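Local atomic coordinates of DNA-binding protein (Sulfolobus solfataricus, PDB entry 3IRB), a protein that is of unknown function but carries a zinc ribbon joined to an OB-fold domain and may bind acyl-CoA. Residues L14-Y17 with D18-E21. Sequence-based numbering, arbitrary orientation.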
ATOM      1  N   LEU A  14      14.412  -9.629  -2.669  1.00 16.02           N
ATOM      2  CA  LEU A  14      14.722  -8.740  -3.778  1.00 16.38           C
ATOM      3  C   LEU A  14      13.603  -8.821  -4.810  1.00 14.60           C
ATOM      4  O   LEU A  14      13.222  -7.802  -5.371  1.00 16.64           O
ATOM      5  CB  LEU A  14      16.052  -9.020  -4.426  1.00 19.30           C
ATOM      6  CG  LEU A  14      16.429  -8.026  -5.554  1.00 20.69           C
ATOM      7  CD1 LEU A  14      16.454  -6.622  -5.057  1.00 22.10           C
ATOM      8  CD2 LEU A  14      17.790  -8.384  -6.172  1.00 25.50           C
ATOM      9  N   ARG A  15      13.063 -10.020  -5.031  1.00 15.49           N
ATOM     10  CA  ARG A  15      11.951 -10.170  -5.969  1.00 18.24           C
ATOM     11  C   ARG A  15      10.783  -9.285  -5.553  1.00 16.23           C
ATOM     12  O   ARG A  15      10.157  -8.622  -6.400  1.00 16.82           O
ATOM     13  CB  ARG A  15      11.488 -11.621  -6.061  1.00 19.07           C
ATOM     14  CG  ARG A  15      10.377 -11.913  -7.122  1.00 30.86           C
ATOM     15  CD  ARG A  15       8.948 -12.158  -6.526  1.00 45.93           C
ATOM     16  NE  ARG A  15       7.900 -12.205  -7.570  1.00 42.25           N
ATOM     17  CZ  ARG A  15       6.627 -11.829  -7.399  1.00 45.07           C
ATOM     18  NH1 ARG A  15       6.213 -11.360  -6.225  1.00 43.59           N
ATOM     19  NH2 ARG A  15       5.752 -11.891  -8.411  1.00 36.67           N
ATOM     20  N   TRP A  16      10.444  -9.325  -4.271  1.00 13.90           N
ATOM     21  CA  TRP A  16       9.313  -8.542  -3.777  1.00 15.77           C
ATOM     22  C   TRP A  16       9.653  -7.040  -3.879  1.00 15.24           C
ATOM     23  O   TRP A  16       8.793  -6.223  -4.206  1.00 17.21           O
ATOM     24  CB  TRP A  16       8.853  -8.957  -2.359  1.00 16.93           C
ATOM     25  CG  TRP A  16       7.945 -10.168  -2.377  1.00 16.92           C
ATOM     26  CD1 TRP A  16       8.242 -11.428  -1.957  1.00 18.58           C
ATOM     27  CD2 TRP A  16       6.609 -10.220  -2.884  1.00 19.33           C
ATOM     28  NE1 TRP A  16       7.185 -12.267  -2.190  1.00 18.00           N
ATOM     29  CE2 TRP A  16       6.161 -11.547  -2.742  1.00 18.65           C
ATOM     30  CE3 TRP A  16       5.747  -9.271  -3.462  1.00 21.06           C
ATOM     31  CZ2 TRP A  16       4.882 -11.947  -3.132  1.00 19.35           C
ATOM     32  CZ3 TRP A  16       4.471  -9.669  -3.848  1.00 21.76           C
ATOM     33  CH2 TRP A  16       4.054 -10.993  -3.674  1.00 15.30           C
ATOM     34  N   TYR A  17      10.889  -6.684  -3.598  1.00 12.62           N
ATOM     35  CA  TYR A  17      11.306  -5.281  -3.786  1.00 16.55           C
ATOM     36  C   TYR A  17      11.063  -4.853  -5.252  1.00 16.30           C
ATOM     37  O   TYR A  17      10.512  -3.791  -5.521  1.00 16.22           O
ATOM     38  CB  TYR A  17      12.755  -5.096  -3.385  1.00 17.33           C
ATOM     39  CG  TYR A  17      13.263  -3.713  -3.657  1.00 24.54           C
ATOM     40  CD1 TYR A  17      12.851  -2.642  -2.870  1.00 28.79           C
ATOM     41  CD2 TYR A  17      14.117  -3.468  -4.715  1.00 32.78           C
ATOM     42  CE1 TYR A  17      13.301  -1.352  -3.123  1.00 40.38           C
ATOM     43  CE2 TYR A  17      14.579  -2.189  -4.969  1.00 43.83           C
ATOM     44  CZ  TYR A  17      14.165  -1.139  -4.166  1.00 44.68           C
ATOM     45  OH  TYR A  17      14.614   0.130  -4.427  1.00 57.81           O
ATOM     46  N   ASP A  18      11.457  -5.710  -6.173  1.00 17.27           N
ATOM     47  CA  ASP A  18      11.311  -5.423  -7.604  1.00 18.37           C
ATOM     48  C   ASP A  18       9.871  -5.192  -8.021  1.00 19.09           C
ATOM     49  O   ASP A  18       9.589  -4.242  -8.731  1.00 17.98           O
ATOM     50  CB  ASP A  18      11.926  -6.547  -8.428  1.00 18.25           C
ATOM     51  CG  ASP A  18      13.419  -6.513  -8.422  1.00 26.12           C
ATOM     52  OD1 ASP A  18      14.000  -5.471  -8.035  1.00 23.98           O
ATOM     53  OD2 ASP A  18      14.000  -7.537  -8.811  1.00 22.80           O
ATOM     54  N   VAL A  19       8.972  -6.059  -7.567  1.00 19.91           N
ATOM     55  CA  VAL A  19       7.555  -5.940  -7.856  1.00 19.12           C
ATOM     56  C   VAL A  19       6.990  -4.641  -7.282  1.00 17.36           C
ATOM     57  O   VAL A  19       6.278  -3.903  -7.976  1.00 19.70           O
ATOM     58  CB  VAL A  19       6.757  -7.148  -7.273  1.00 20.87           C
ATOM     59  CG1 VAL A  19       5.237  -6.843  -7.253  1.00 28.34           C
ATOM     60  CG2 VAL A  19       7.083  -8.412  -8.043  1.00 27.01           C
HETATM   61  N   MSE A  20       7.365  -4.322  -6.046  1.00 18.25           N
HETATM   62  CA  MSE A  20       6.880  -3.103  -5.395  1.00 18.51           C
HETATM   63  C   MSE A  20       7.431  -1.857  -6.083  1.00 20.82           C
HETATM   64  O   MSE A  20       6.731  -0.855  -6.222  1.00 20.71           O
HETATM   65  CB  MSE A  20       7.221  -3.110  -3.901  1.00 21.30           C
HETATM   66  CG  MSE A  20       6.547  -4.292  -3.168  1.00 25.97           C
HETATM   67 SE   MSE A  20       7.486  -4.928  -1.553  0.75 26.95          SE
HETATM   68  CE  MSE A  20       6.050  -4.170  -0.543  1.00 19.67           C
ATOM     69  N   GLU A  21       8.676  -1.917  -6.529  1.00 20.30           N
ATOM     70  CA  GLU A  21       9.244  -0.802  -7.284  1.00 22.16           C
ATOM     71  C   GLU A  21       8.565  -0.617  -8.658  1.00 21.91           C
ATOM     72  O   GLU A  21       8.326   0.507  -9.079  1.00 21.78           O
ATOM     73  CB  GLU A  21      10.747  -0.945  -7.461  1.00 22.68           C
ATOM     74  CG  GLU A  21      11.543  -0.503  -6.247  1.00 33.97           C
ATOM     75  CD  GLU A  21      11.294   0.957  -5.867  1.00 38.16           C
ATOM     76  OE1 GLU A  21      11.662   1.862  -6.646  1.00 45.75           O
ATOM     77  OE2 GLU A  21      10.727   1.190  -4.786  1.00 38.03           O
TER
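Two successive turns of the N-terminal helix 12-28 meet here, with Tyr17 and Glu21 packed together one turn apart. Four i to i+4 backbone hydrogen bonds join the turns: Asp18 N to Leu14 O, Val19 N to Arg15 O, Met20 N to Trp16 O, and Glu21 N to Tyr17 O at 2.8 Å. All four are fairly straight.

CG of Glu21 lies over one face of the Tyr17 ring, 3.7 Å from the ring centroid, in a CH-pi contact. It sits off-centre, toward the hydroxyl end of the ring, and is 3.4 Å from Tyr17 CZ. The Tyr17 ring reaches this place because its CG is anti to the backbone N (chi1 175°). The Glu21 chain bends at chi2 (-59°), and its carboxylate runs nearly parallel to the ring, with the planes 15° apart. An alanine in place of Glu21 would probably leave that part of the Tyr17 face without its CH-pi partner and the ring freer to turn.

A second i, i+4 contact joins Arg15 and Val19. Methyl CG2 of Val19 sits over the centre of the guanidinium, 3.5 Å from Arg15 CZ. The guanidinium meets the indole by its edge: its NH1 lies 3.1 Å above the plane of the Trp16 ring, offset toward the rim.

Met20, deposited as selenomethionine, is the buried member. Its SE is 4.3 Å from Trp16 CB. Met20 also touches Leu118 and Tyr120 of strand 114-123, and its carbonyl O accepts a hydrogen bond from Trp138 NE1. Tyr17 touches Tyr120 as well.

The arrangement is that of a surface alpha-helix, with i, i+4 side-chain pairs along its flanks and one side laid against strand 114-123 of the OB-fold domain and the loop with Trp138 and Pro139.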